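Local coordinates for protein Phenylalanine/tyrosine ammonia-lyase (Rhodosporidium toruloides, PDB 1Y2M) that catalyses the non-oxidative deamination of L-phenylalanine and L-tyrosine to trans-cinnamic acid and p-coumaric acid, the committing step of phenylpropanoid metabolism, at residues Gln294-Met299 against Ala525-Cys530; Asp599-Ala604 against Ala628-Ala633; Leu281-Ala286 against His381-Leu386. All blocks are in the same frame, centred on the assembly; numbering follows the deposited sequence.

Contact 1 (Gln294-Met299 against Ala525-Cys530); sequences QSLTAM and ATHLYC
Leu296 reaches across to His527 and Leu528 and carries most of this contact. Its CB and its two methyls, CD1 and CD2, touch different parts of the partner helix. CB lies over one face of the His527 imidazole, 4.1 Å from the ring centroid and displaced toward the rim. This is a CH-pi contact. CD1 touches the ring at ND1, with the two atoms 3.8 Å apart. CD2 goes further, to the backbone of the other helix, where it stands 3.6 Å from Leu528 CA. The same methyl meets Leu528 CB at 3.9 Å. His527 holds CG anti to its backbone N (chi1 -172°), and its ring runs back past the Leu296 side chain in the opposite direction. The far end of the ring is tied down as well. His527 NE2 is hydrogen-bonded to Thr300, one turn beyond Leu296 on the opposing helix. His527 ND1 is buried against Leu296 and has no polar partner in the model. Met299, present as selenomethionine, adds a looser touch, SE to Leu528 CD1 at 4.4 Å. No hydrogen bond joins 294-299 to 525-530. Asn436 of helix 416-443 touches both Leu296 and His527. The two axes approach to 10.4 Å and run nearly in the same direction, 25° apart. This is side-by-side packing of near-parallel helices in the buried helical bundle characteristic of the PAL/histidase family.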
ATOM      1  N   GLN B 294     -14.026  20.764   9.469  1.00  8.57           N
ATOM      2  CA  GLN B 294     -15.395  21.273   9.300  1.00  9.82           C
ATOM      3  C   GLN B 294     -15.419  22.807   9.368  1.00  8.87           C
ATOM      4  O   GLN B 294     -16.078  23.496   8.580  1.00  8.89           O
ATOM      5  CB  GLN B 294     -16.295  20.682  10.359  1.00  8.84           C
ATOM      6  CG  GLN B 294     -16.525  19.222  10.043  1.00  7.77           C
ATOM      7  CD  GLN B 294     -17.370  18.494  11.069  1.00  9.86           C
ATOM      8  OE1 GLN B 294     -18.450  18.964  11.405  1.00 11.30           O
ATOM      9  NE2 GLN B 294     -16.901  17.365  11.545  1.00 12.42           N
ATOM     10  N   SER B 295     -14.689  23.332  10.332  1.00  8.30           N
ATOM     11  CA  SER B 295     -14.548  24.771  10.478  1.00 10.40           C
ATOM     12  C   SER B 295     -13.927  25.430   9.241  1.00  7.78           C
ATOM     13  O   SER B 295     -14.383  26.462   8.751  1.00  9.43           O
ATOM     14  CB  SER B 295     -13.768  25.120  11.760  1.00 13.68           C
ATOM     15  OG  SER B 295     -14.483  24.677  12.927  1.00 12.70           O
ATOM     16  N   LEU B 296     -12.884  24.805   8.706  1.00  8.20           N
ATOM     17  CA  LEU B 296     -12.227  25.278   7.509  1.00  7.90           C
ATOM     18  C   LEU B 296     -13.126  25.171   6.294  1.00  9.44           C
ATOM     19  O   LEU B 296     -13.112  26.057   5.451  1.00  9.71           O
ATOM     20  CB  LEU B 296     -10.955  24.470   7.283  1.00 11.55           C
ATOM     21  CG  LEU B 296      -9.817  24.842   8.212  1.00  9.94           C
ATOM     22  CD1 LEU B 296      -8.713  23.853   8.092  1.00 10.90           C
ATOM     23  CD2 LEU B 296      -9.298  26.203   7.841  1.00 11.21           C
ATOM     24  N   THR B 297     -13.943  24.134   6.219  1.00  7.05           N
ATOM     25  CA  THR B 297     -14.966  24.025   5.192  1.00  8.12           C
ATOM     26  C   THR B 297     -15.894  25.265   5.198  1.00  9.15           C
ATOM     27  O   THR B 297     -16.123  25.891   4.159  1.00  9.28           O
ATOM     28  CB  THR B 297     -15.795  22.714   5.333  1.00  9.42           C
ATOM     29  OG1 THR B 297     -14.940  21.585   5.159  1.00  9.40           O
ATOM     30  CG2 THR B 297     -16.866  22.666   4.249  1.00  7.64           C
ATOM     31  N   ALA B 298     -16.395  25.601   6.379  1.00  8.60           N
ATOM     32  CA  ALA B 298     -17.303  26.754   6.548  1.00  6.48           C
ATOM     33  C   ALA B 298     -16.563  28.037   6.104  1.00  8.07           C
ATOM     34  O   ALA B 298     -17.089  28.851   5.298  1.00  9.52           O
ATOM     35  CB  ALA B 298     -17.768  26.867   7.965  1.00  8.35           C
HETATM   36  N   MSE B 299     -15.339  28.227   6.579  1.00  9.32           N
HETATM   37  CA  MSE B 299     -14.622  29.487   6.261  1.00  9.08           C
HETATM   38  C   MSE B 299     -14.283  29.605   4.794  1.00  8.23           C
HETATM   39  O   MSE B 299     -14.213  30.693   4.204  1.00  9.41           O
HETATM   40  CB  MSE B 299     -13.419  29.628   7.167  1.00 10.35           C
HETATM   41  CG  MSE B 299     -13.865  29.735   8.550  1.00 15.98           C
HETATM   42 SE   MSE B 299     -12.378  30.063   9.794  1.00 30.57          SE
HETATM   43  CE  MSE B 299     -12.334  31.937   9.647  1.00 28.93           C
ATOM     44  N   ALA B 525      -3.129  23.793   9.229  1.00  8.83           N
ATOM     45  CA  ALA B 525      -2.529  25.115   9.613  1.00  9.40           C
ATOM     46  C   ALA B 525      -2.353  25.969   8.335  1.00  8.74           C
ATOM     47  O   ALA B 525      -2.600  27.145   8.327  1.00  9.38           O
ATOM     48  CB  ALA B 525      -1.247  24.952  10.319  1.00 11.34           C
ATOM     49  N   THR B 526      -1.847  25.343   7.301  1.00  8.69           N
ATOM     50  CA  THR B 526      -1.688  25.999   5.991  1.00  7.46           C
ATOM     51  C   THR B 526      -3.021  26.530   5.428  1.00  8.39           C
ATOM     52  O   THR B 526      -3.153  27.672   4.959  1.00  8.47           O
ATOM     53  CB  THR B 526      -1.016  25.005   5.028  1.00 11.74           C
ATOM     54  OG1 THR B 526       0.307  24.750   5.504  1.00  8.99           O
ATOM     55  CG2 THR B 526      -0.956  25.476   3.581  1.00 10.07           C
ATOM     56  N   HIS B 527      -4.020  25.672   5.414  1.00  9.78           N
ATOM     57  CA  HIS B 527      -5.339  26.053   4.930  1.00  8.71           C
ATOM     58  C   HIS B 527      -5.873  27.222   5.762  1.00  7.89           C
ATOM     59  O   HIS B 527      -6.466  28.176   5.227  1.00 10.35           O
ATOM     60  CB  HIS B 527      -6.235  24.807   4.977  1.00  9.83           C
ATOM     61  CG  HIS B 527      -7.598  24.969   4.337  1.00  6.67           C
ATOM     62  ND1 HIS B 527      -8.507  23.933   4.257  1.00 10.76           N
ATOM     63  CD2 HIS B 527      -8.197  26.044   3.763  1.00  9.44           C
ATOM     64  CE1 HIS B 527      -9.602  24.372   3.650  1.00 11.46           C
ATOM     65  NE2 HIS B 527      -9.449  25.651   3.358  1.00  9.50           N
ATOM     66  N   LEU B 528      -5.800  27.121   7.076  1.00  8.10           N
ATOM     67  CA  LEU B 528      -6.277  28.216   7.927  1.00  6.83           C
ATOM     68  C   LEU B 528      -5.543  29.522   7.639  1.00  9.05           C
ATOM     69  O   LEU B 528      -6.181  30.575   7.503  1.00  8.56           O
ATOM     70  CB  LEU B 528      -6.114  27.837   9.401  1.00  7.94           C
ATOM     71  CG  LEU B 528      -6.645  28.786  10.475  1.00  7.56           C
ATOM     72  CD1 LEU B 528      -8.071  29.250  10.169  1.00  8.43           C
ATOM     73  CD2 LEU B 528      -6.605  28.079  11.851  1.00  9.46           C
ATOM     74  N   TYR B 529      -4.225  29.450   7.479  1.00  7.63           N
ATOM     75  CA  TYR B 529      -3.459  30.650   7.094  1.00  8.14           C
ATOM     76  C   TYR B 529      -4.068  31.264   5.836  1.00  8.53           C
ATOM     77  O   TYR B 529      -4.326  32.475   5.776  1.00  9.19           O
ATOM     78  CB  TYR B 529      -1.990  30.304   6.885  1.00 10.08           C
ATOM     79  CG  TYR B 529      -1.200  31.476   6.363  1.00  8.86           C
ATOM     80  CD1 TYR B 529      -0.557  32.362   7.229  1.00  9.62           C
ATOM     81  CD2 TYR B 529      -1.107  31.699   5.015  1.00  9.01           C
ATOM     82  CE1 TYR B 529       0.133  33.440   6.739  1.00  8.77           C
ATOM     83  CE2 TYR B 529      -0.422  32.811   4.524  1.00  8.28           C
ATOM     84  CZ  TYR B 529       0.191  33.664   5.375  1.00  9.09           C
ATOM     85  OH  TYR B 529       0.885  34.757   4.851  1.00 11.68           O
ATOM     86  N   CYS B 530      -4.277  30.418   4.825  1.00  8.27           N
ATOM     87  CA  CYS B 530      -4.743  30.913   3.505  1.00  7.43           C
ATOM     88  C   CYS B 530      -6.175  31.454   3.529  1.00  7.91           C
ATOM     89  O   CYS B 530      -6.462  32.530   2.966  1.00  8.72           O
ATOM     90  CB  CYS B 530      -4.596  29.892   2.440  1.00  8.84           C
ATOM     91  SG  CYS B 530      -2.921  29.375   2.063  1.00 10.86           S
TER

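Contact 2 (Asp599-Ala604 against Ala628-Ala633); sequences DAFSFA and AAAESA
The Phe601 ring turns one face to Ala629, and the Ala629 methyl sits over the centre of that face. Ala629 CB is 3.5 Å from the ring centroid and only 14° off the ring normal, a close CH-pi contact. The nearest ring atom is Phe601 CE1, 3.4 Å from Ala629 CB. On the same side of the ring, near one rim, Phe601 CD2 comes to 3.8 Å from Ala630 N, obliquely. Phe601 CE2 lies 4.5 Å from Ala633 CB, also obliquely. With CG anti to the carbonyl carbon (chi1 -78°), the phenyl group projects into the neighbouring helix, where small alanines let it come close to the backbone. Trp625 meets the ring edge-to-face, and Phe548 and Leu581 also pack on Phe601. A serine in place of Phe601 would probably leave a gap over Ala629 and deprive Trp625 of its aromatic partner. Further along the same helix, Phe603 stacks on Phe603 of a second subunit. The axes of 599-604 and 628-633 approach to 9.2 Å at 146°. The arrangement is a helical hairpin, the consecutive helices 593-611 and 619-646 packed antiparallel, with an aromatic ring set against an alanine-rich surface.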
ATOM      1  N   ASP B 599      -8.768  47.387 -18.849  1.00  7.91           N
ATOM      2  CA  ASP B 599      -9.395  46.256 -19.537  1.00  8.19           C
ATOM      3  C   ASP B 599     -10.917  46.150 -19.266  1.00  7.99           C
ATOM      4  O   ASP B 599     -11.757  46.043 -20.186  1.00  7.98           O
ATOM      5  CB  ASP B 599      -8.654  44.967 -19.140  1.00  7.24           C
ATOM      6  CG  ASP B 599      -9.394  43.719 -19.591  1.00 10.63           C
ATOM      7  OD1 ASP B 599      -9.048  43.191 -20.688  1.00 12.34           O
ATOM      8  OD2 ASP B 599     -10.366  43.329 -18.912  1.00  9.28           O
ATOM      9  N   ALA B 600     -11.277  46.242 -18.005  1.00  9.55           N
ATOM     10  CA  ALA B 600     -12.700  46.121 -17.625  1.00 10.07           C
ATOM     11  C   ALA B 600     -13.580  47.177 -18.278  1.00  9.64           C
ATOM     12  O   ALA B 600     -14.657  46.888 -18.834  1.00  8.39           O
ATOM     13  CB  ALA B 600     -12.845  46.202 -16.132  1.00  9.76           C
ATOM     14  N   PHE B 601     -13.152  48.422 -18.200  1.00  7.37           N
ATOM     15  CA  PHE B 601     -13.907  49.499 -18.819  1.00  7.62           C
ATOM     16  C   PHE B 601     -13.832  49.536 -20.331  1.00  6.75           C
ATOM     17  O   PHE B 601     -14.737  50.103 -20.960  1.00  8.44           O
ATOM     18  CB  PHE B 601     -13.618  50.852 -18.146  1.00  7.04           C
ATOM     19  CG  PHE B 601     -14.344  50.992 -16.850  1.00  7.49           C
ATOM     20  CD1 PHE B 601     -15.697  51.323 -16.878  1.00 11.72           C
ATOM     21  CD2 PHE B 601     -13.742  50.715 -15.617  1.00 10.52           C
ATOM     22  CE1 PHE B 601     -16.442  51.416 -15.736  1.00 12.17           C
ATOM     23  CE2 PHE B 601     -14.482  50.817 -14.461  1.00 10.26           C
ATOM     24  CZ  PHE B 601     -15.855  51.170 -14.515  1.00  9.69           C
ATOM     25  N   SER B 602     -12.793  48.957 -20.917  1.00  6.51           N
ATOM     26  CA  SER B 602     -12.743  48.785 -22.361  1.00  6.52           C
ATOM     27  C   SER B 602     -13.893  47.875 -22.790  1.00  9.18           C
ATOM     28  O   SER B 602     -14.652  48.202 -23.694  1.00  9.95           O
ATOM     29  CB  SER B 602     -11.419  48.204 -22.819  1.00  8.44           C
ATOM     30  OG  SER B 602     -11.430  48.063 -24.232  1.00 11.98           O
ATOM     31  N   PHE B 603     -14.015  46.755 -22.083  1.00  7.56           N
ATOM     32  CA  PHE B 603     -15.118  45.836 -22.326  1.00 10.08           C
ATOM     33  C   PHE B 603     -16.442  46.566 -22.095  1.00  8.16           C
ATOM     34  O   PHE B 603     -17.347  46.534 -22.956  1.00 10.93           O
ATOM     35  CB  PHE B 603     -14.977  44.617 -21.426  1.00 10.69           C
ATOM     36  CG  PHE B 603     -15.641  43.362 -21.946  1.00 13.77           C
ATOM     37  CD1 PHE B 603     -16.604  43.377 -22.936  1.00 10.69           C
ATOM     38  CD2 PHE B 603     -15.293  42.152 -21.409  1.00 21.33           C
ATOM     39  CE1 PHE B 603     -17.197  42.158 -23.394  1.00 11.10           C
ATOM     40  CE2 PHE B 603     -15.892  40.980 -21.844  1.00 26.85           C
ATOM     41  CZ  PHE B 603     -16.838  40.992 -22.818  1.00 17.64           C
ATOM     42  N   ALA B 604     -16.553  47.300 -20.976  1.00  6.15           N
ATOM     43  CA  ALA B 604     -17.799  48.049 -20.718  1.00  7.31           C
ATOM     44  C   ALA B 604     -18.158  49.071 -21.824  1.00  6.50           C
ATOM     45  O   ALA B 604     -19.348  49.326 -22.156  1.00  5.95           O
ATOM     46  CB  ALA B 604     -17.790  48.728 -19.343  1.00  8.87           C
ATOM     47  N   ALA B 628     -11.964  57.870 -17.367  1.00 10.98           N
ATOM     48  CA  ALA B 628     -12.302  58.417 -16.037  1.00 10.83           C
ATOM     49  C   ALA B 628     -12.775  57.306 -15.119  1.00  9.91           C
ATOM     50  O   ALA B 628     -12.440  57.261 -13.941  1.00  8.99           O
ATOM     51  CB  ALA B 628     -13.355  59.480 -16.148  1.00 12.36           C
ATOM     52  N   ALA B 629     -13.552  56.363 -15.643  1.00  8.51           N
ATOM     53  CA  ALA B 629     -14.052  55.315 -14.797  1.00  8.72           C
ATOM     54  C   ALA B 629     -12.933  54.412 -14.322  1.00 10.25           C
ATOM     55  O   ALA B 629     -12.913  54.003 -13.155  1.00 10.56           O
ATOM     56  CB  ALA B 629     -15.105  54.544 -15.510  1.00  9.46           C
ATOM     57  N   ALA B 630     -12.024  54.049 -15.231  1.00  8.20           N
ATOM     58  CA  ALA B 630     -10.879  53.227 -14.831  1.00  9.68           C
ATOM     59  C   ALA B 630     -10.035  53.937 -13.758  1.00 10.79           C
ATOM     60  O   ALA B 630      -9.618  53.322 -12.761  1.00  9.93           O
ATOM     61  CB  ALA B 630     -10.042  52.879 -16.017  1.00 10.19           C
ATOM     62  N   GLU B 631      -9.749  55.225 -13.973  1.00 10.91           N
ATOM     63  CA  GLU B 631      -8.938  56.012 -13.012  1.00 12.64           C
ATOM     64  C   GLU B 631      -9.607  56.038 -11.658  1.00 12.13           C
ATOM     65  O   GLU B 631      -8.955  55.892 -10.605  1.00 12.06           O
ATOM     66  CB  GLU B 631      -8.672  57.428 -13.536  1.00 12.82           C
ATOM     67  CG  GLU B 631      -7.653  57.437 -14.638  1.00 13.09           C
ATOM     68  CD  GLU B 631      -7.536  58.792 -15.289  1.00 24.49           C
ATOM     69  OE1 GLU B 631      -8.378  59.681 -14.976  1.00 30.76           O
ATOM     70  OE2 GLU B 631      -6.622  58.972 -16.138  1.00 33.91           O
ATOM     71  N   SER B 632     -10.921  56.194 -11.688  1.00 11.71           N
ATOM     72  CA  SER B 632     -11.712  56.210 -10.471  1.00 11.86           C
ATOM     73  C   SER B 632     -11.598  54.877  -9.735  1.00 12.07           C
ATOM     74  O   SER B 632     -11.425  54.821  -8.509  1.00 11.26           O
ATOM     75  CB  SER B 632     -13.170  56.552 -10.803  1.00 13.67           C
ATOM     76  OG  SER B 632     -14.010  56.421  -9.663  1.00 18.84           O
ATOM     77  N   ALA B 633     -11.725  53.762 -10.458  1.00 11.07           N
ATOM     78  CA  ALA B 633     -11.606  52.442  -9.844  1.00 11.47           C
ATOM     79  C   ALA B 633     -10.203  52.165  -9.275  1.00  8.12           C
ATOM     80  O   ALA B 633     -10.054  51.566  -8.196  1.00 11.90           O
ATOM     81  CB  ALA B 633     -12.009  51.369 -10.802  1.00 13.60           C
TER

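Contact 3 (Leu281-Ala286 against His381-Leu386); sequences LALHDA and HAHAVL
Leu283 meets Ala382, His383 and Leu386, and its CD2 methyl makes the closest approach to each. Most of the contact is apolar. A chi1 of -178° turns Leu283 CG away from the backbone N, and the side chain extends onto helix 368-391. There it packs against the main chain, with Leu283 CD2 3.5 Å from His383 CA. The same methyl lies 4.1 Å from Ala382 CB. It also meets Leu386 CD1 at 3.9 Å, so it is held between residues one helical turn apart. Leu386 CD1 touches Leu283 CB too.

The contact with the His383 ring is of a different kind. Leu283 CD2 approaches ND1 of His383 obliquely, at 3.9 Å, and forms no bond with it. The polar need of that nitrogen is met by His287, whose NE2 is hydrogen-bonded to it.

The polar interactions run within or beyond the segments, not between them. His284 ND1 donates to Asp285 OD1 at 2.9 Å, close to the plane of the imidazole. The oxygen is met on its anti side, with the donor tilted 31° out of the carboxylate plane. Asp285 also forms a salt bridge with Arg77, which would probably favour its negative charge. On helix 368-391, His381 NE2 is hydrogen-bonded to Ser377 of a third subunit.

The axes of 281-286 and 381-386 approach to 10.7 Å at 153°. This is antiparallel packing of two long helices in the central helical bundle of the PAL/histidase fold, beside a subunit interface.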
ATOM      1  N   LEU B 281      -4.168   9.036  22.616  1.00  7.62           N
ATOM      2  CA  LEU B 281      -3.656  10.357  22.286  1.00  8.64           C
ATOM      3  C   LEU B 281      -3.925  10.682  20.824  1.00  9.08           C
ATOM      4  O   LEU B 281      -4.311  11.820  20.486  1.00  9.89           O
ATOM      5  CB  LEU B 281      -2.182  10.418  22.638  1.00 10.59           C
ATOM      6  CG  LEU B 281      -1.965  10.295  24.161  1.00  9.98           C
ATOM      7  CD1 LEU B 281      -0.523   9.929  24.410  1.00 13.78           C
ATOM      8  CD2 LEU B 281      -2.297  11.597  24.892  1.00 15.84           C
ATOM      9  N   ALA B 282      -3.704   9.699  19.956  1.00  9.57           N
ATOM     10  CA  ALA B 282      -3.898   9.909  18.520  1.00  9.75           C
ATOM     11  C   ALA B 282      -5.366  10.135  18.161  1.00  9.24           C
ATOM     12  O   ALA B 282      -5.711  11.000  17.336  1.00  9.64           O
ATOM     13  CB  ALA B 282      -3.297   8.778  17.744  1.00 11.19           C
ATOM     14  N   LEU B 283      -6.256   9.396  18.813  1.00  6.94           N
ATOM     15  CA  LEU B 283      -7.674   9.593  18.551  1.00  9.16           C
ATOM     16  C   LEU B 283      -8.164  10.942  19.046  1.00 10.30           C
ATOM     17  O   LEU B 283      -8.898  11.647  18.347  1.00 10.40           O
ATOM     18  CB  LEU B 283      -8.489   8.492  19.204  1.00  6.79           C
ATOM     19  CG  LEU B 283      -9.997   8.628  18.919  1.00  8.22           C
ATOM     20  CD1 LEU B 283     -10.310   8.611  17.434  1.00 12.75           C
ATOM     21  CD2 LEU B 283     -10.754   7.503  19.606  1.00 10.72           C
ATOM     22  N   HIS B 284      -7.737  11.319  20.257  1.00  9.83           N
ATOM     23  CA  HIS B 284      -8.007  12.668  20.758  1.00  9.54           C
ATOM     24  C   HIS B 284      -7.618  13.737  19.732  1.00  8.79           C
ATOM     25  O   HIS B 284      -8.433  14.621  19.390  1.00 10.53           O
ATOM     26  CB  HIS B 284      -7.255  12.860  22.078  1.00  7.48           C
ATOM     27  CG  HIS B 284      -7.228  14.259  22.603  1.00  8.91           C
ATOM     28  ND1 HIS B 284      -6.372  15.220  22.111  1.00 12.10           N
ATOM     29  CD2 HIS B 284      -7.877  14.826  23.656  1.00 13.90           C
ATOM     30  CE1 HIS B 284      -6.538  16.336  22.824  1.00 10.92           C
ATOM     31  NE2 HIS B 284      -7.438  16.124  23.760  1.00 13.62           N
ATOM     32  N   ASP B 285      -6.426  13.608  19.177  1.00  9.13           N
ATOM     33  CA  ASP B 285      -5.950  14.647  18.274  1.00  9.25           C
ATOM     34  C   ASP B 285      -6.728  14.628  16.964  1.00 11.05           C
ATOM     35  O   ASP B 285      -7.037  15.677  16.395  1.00 11.12           O
ATOM     36  CB  ASP B 285      -4.440  14.482  18.075  1.00  9.07           C
ATOM     37  CG  ASP B 285      -3.621  14.845  19.309  1.00 14.50           C
ATOM     38  OD1 ASP B 285      -4.127  15.455  20.268  1.00 10.78           O
ATOM     39  OD2 ASP B 285      -2.418  14.535  19.282  1.00 14.56           O
ATOM     40  N   ALA B 286      -7.062  13.421  16.508  1.00  9.40           N
ATOM     41  CA  ALA B 286      -7.824  13.238  15.268  1.00 10.12           C
ATOM     42  C   ALA B 286      -9.180  13.859  15.404  1.00  9.44           C
ATOM     43  O   ALA B 286      -9.698  14.443  14.464  1.00 10.48           O
ATOM     44  CB  ALA B 286      -7.929  11.770  14.912  1.00 10.02           C
ATOM     45  N   HIS B 381     -16.792   5.330  16.422  1.00  8.21           N
ATOM     46  CA  HIS B 381     -16.622   3.897  16.693  1.00  9.10           C
ATOM     47  C   HIS B 381     -15.305   3.609  17.417  1.00  8.99           C
ATOM     48  O   HIS B 381     -15.273   2.949  18.493  1.00  8.97           O
ATOM     49  CB  HIS B 381     -16.662   3.135  15.360  1.00  9.00           C
ATOM     50  CG  HIS B 381     -16.660   1.648  15.512  1.00  8.14           C
ATOM     51  ND1 HIS B 381     -15.500   0.921  15.688  1.00 16.20           N
ATOM     52  CD2 HIS B 381     -17.668   0.742  15.456  1.00  9.74           C
ATOM     53  CE1 HIS B 381     -15.808  -0.371  15.750  1.00 10.24           C
ATOM     54  NE2 HIS B 381     -17.102  -0.504  15.617  1.00  9.73           N
ATOM     55  N   ALA B 382     -14.221   4.166  16.901  1.00  7.18           N
ATOM     56  CA  ALA B 382     -12.936   4.002  17.545  1.00  6.37           C
ATOM     57  C   ALA B 382     -12.967   4.471  18.999  1.00  8.19           C
ATOM     58  O   ALA B 382     -12.380   3.836  19.902  1.00  9.48           O
ATOM     59  CB  ALA B 382     -11.878   4.742  16.817  1.00  7.94           C
ATOM     60  N   HIS B 383     -13.672   5.570  19.241  1.00  8.54           N
ATOM     61  CA  HIS B 383     -13.777   6.094  20.603  1.00  4.73           C
ATOM     62  C   HIS B 383     -14.455   5.019  21.491  1.00  7.02           C
ATOM     63  O   HIS B 383     -14.069   4.780  22.654  1.00  9.27           O
ATOM     64  CB  HIS B 383     -14.637   7.368  20.618  1.00  6.56           C
ATOM     65  CG  HIS B 383     -14.357   8.226  21.789  1.00  9.44           C
ATOM     66  ND1 HIS B 383     -13.463   9.269  21.724  1.00 11.96           N
ATOM     67  CD2 HIS B 383     -14.817   8.190  23.058  1.00 10.87           C
ATOM     68  CE1 HIS B 383     -13.401   9.850  22.909  1.00 14.69           C
ATOM     69  NE2 HIS B 383     -14.209   9.213  23.737  1.00 16.66           N
ATOM     70  N   ALA B 384     -15.516   4.393  20.988  1.00  9.06           N
ATOM     71  CA  ALA B 384     -16.179   3.366  21.790  1.00  9.53           C
ATOM     72  C   ALA B 384     -15.230   2.205  22.083  1.00  9.57           C
ATOM     73  O   ALA B 384     -15.168   1.714  23.218  1.00  8.70           O
ATOM     74  CB  ALA B 384     -17.394   2.885  21.090  1.00  8.88           C
ATOM     75  N   VAL B 385     -14.462   1.790  21.078  1.00  8.34           N
ATOM     76  CA  VAL B 385     -13.516   0.653  21.236  1.00  9.16           C
ATOM     77  C   VAL B 385     -12.431   0.995  22.271  1.00  9.47           C
ATOM     78  O   VAL B 385     -12.128   0.219  23.217  1.00  8.07           O
ATOM     79  CB  VAL B 385     -12.932   0.246  19.865  1.00  8.54           C
ATOM     80  CG1 VAL B 385     -11.840  -0.769  20.037  1.00 13.91           C
ATOM     81  CG2 VAL B 385     -14.028  -0.211  18.945  1.00 10.68           C
ATOM     82  N   LEU B 386     -11.767   2.130  22.082  1.00  8.11           N
ATOM     83  CA  LEU B 386     -10.637   2.495  22.932  1.00  9.67           C
ATOM     84  C   LEU B 386     -11.117   2.800  24.343  1.00  8.94           C
ATOM     85  O   LEU B 386     -10.374   2.581  25.304  1.00 11.18           O
ATOM     86  CB  LEU B 386      -9.885   3.694  22.367  1.00 10.22           C
ATOM     87  CG  LEU B 386      -9.009   3.467  21.150  1.00 11.79           C
ATOM     88  CD1 LEU B 386      -8.222   4.712  20.784  1.00 11.93           C
ATOM     89  CD2 LEU B 386      -8.053   2.302  21.428  1.00 12.99           C
TER

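Overall arrangement
Contacts 1 and 3 share helix 273-303. Contact 3 uses its earlier part against helix 368-391, and contact 1 its later part against helix 506-560. Their centres are 23 Å apart, with nearest atoms about 8 Å apart. Along the chain their segments alternate, so the two pairings interlock within the aromatic amino acid lyase part of the chain. Contact 2 comes later, on helices 593-611 and 619-646. Its centre lies 34 Å from that of contact 1 and 57 Å from that of contact 3. Contacts 1 and 3 thus belong to the central bundle, while contact 2 joins helices far from the chain centre. Contacts 2 and 3 each lie beside another subunit of the tetramer.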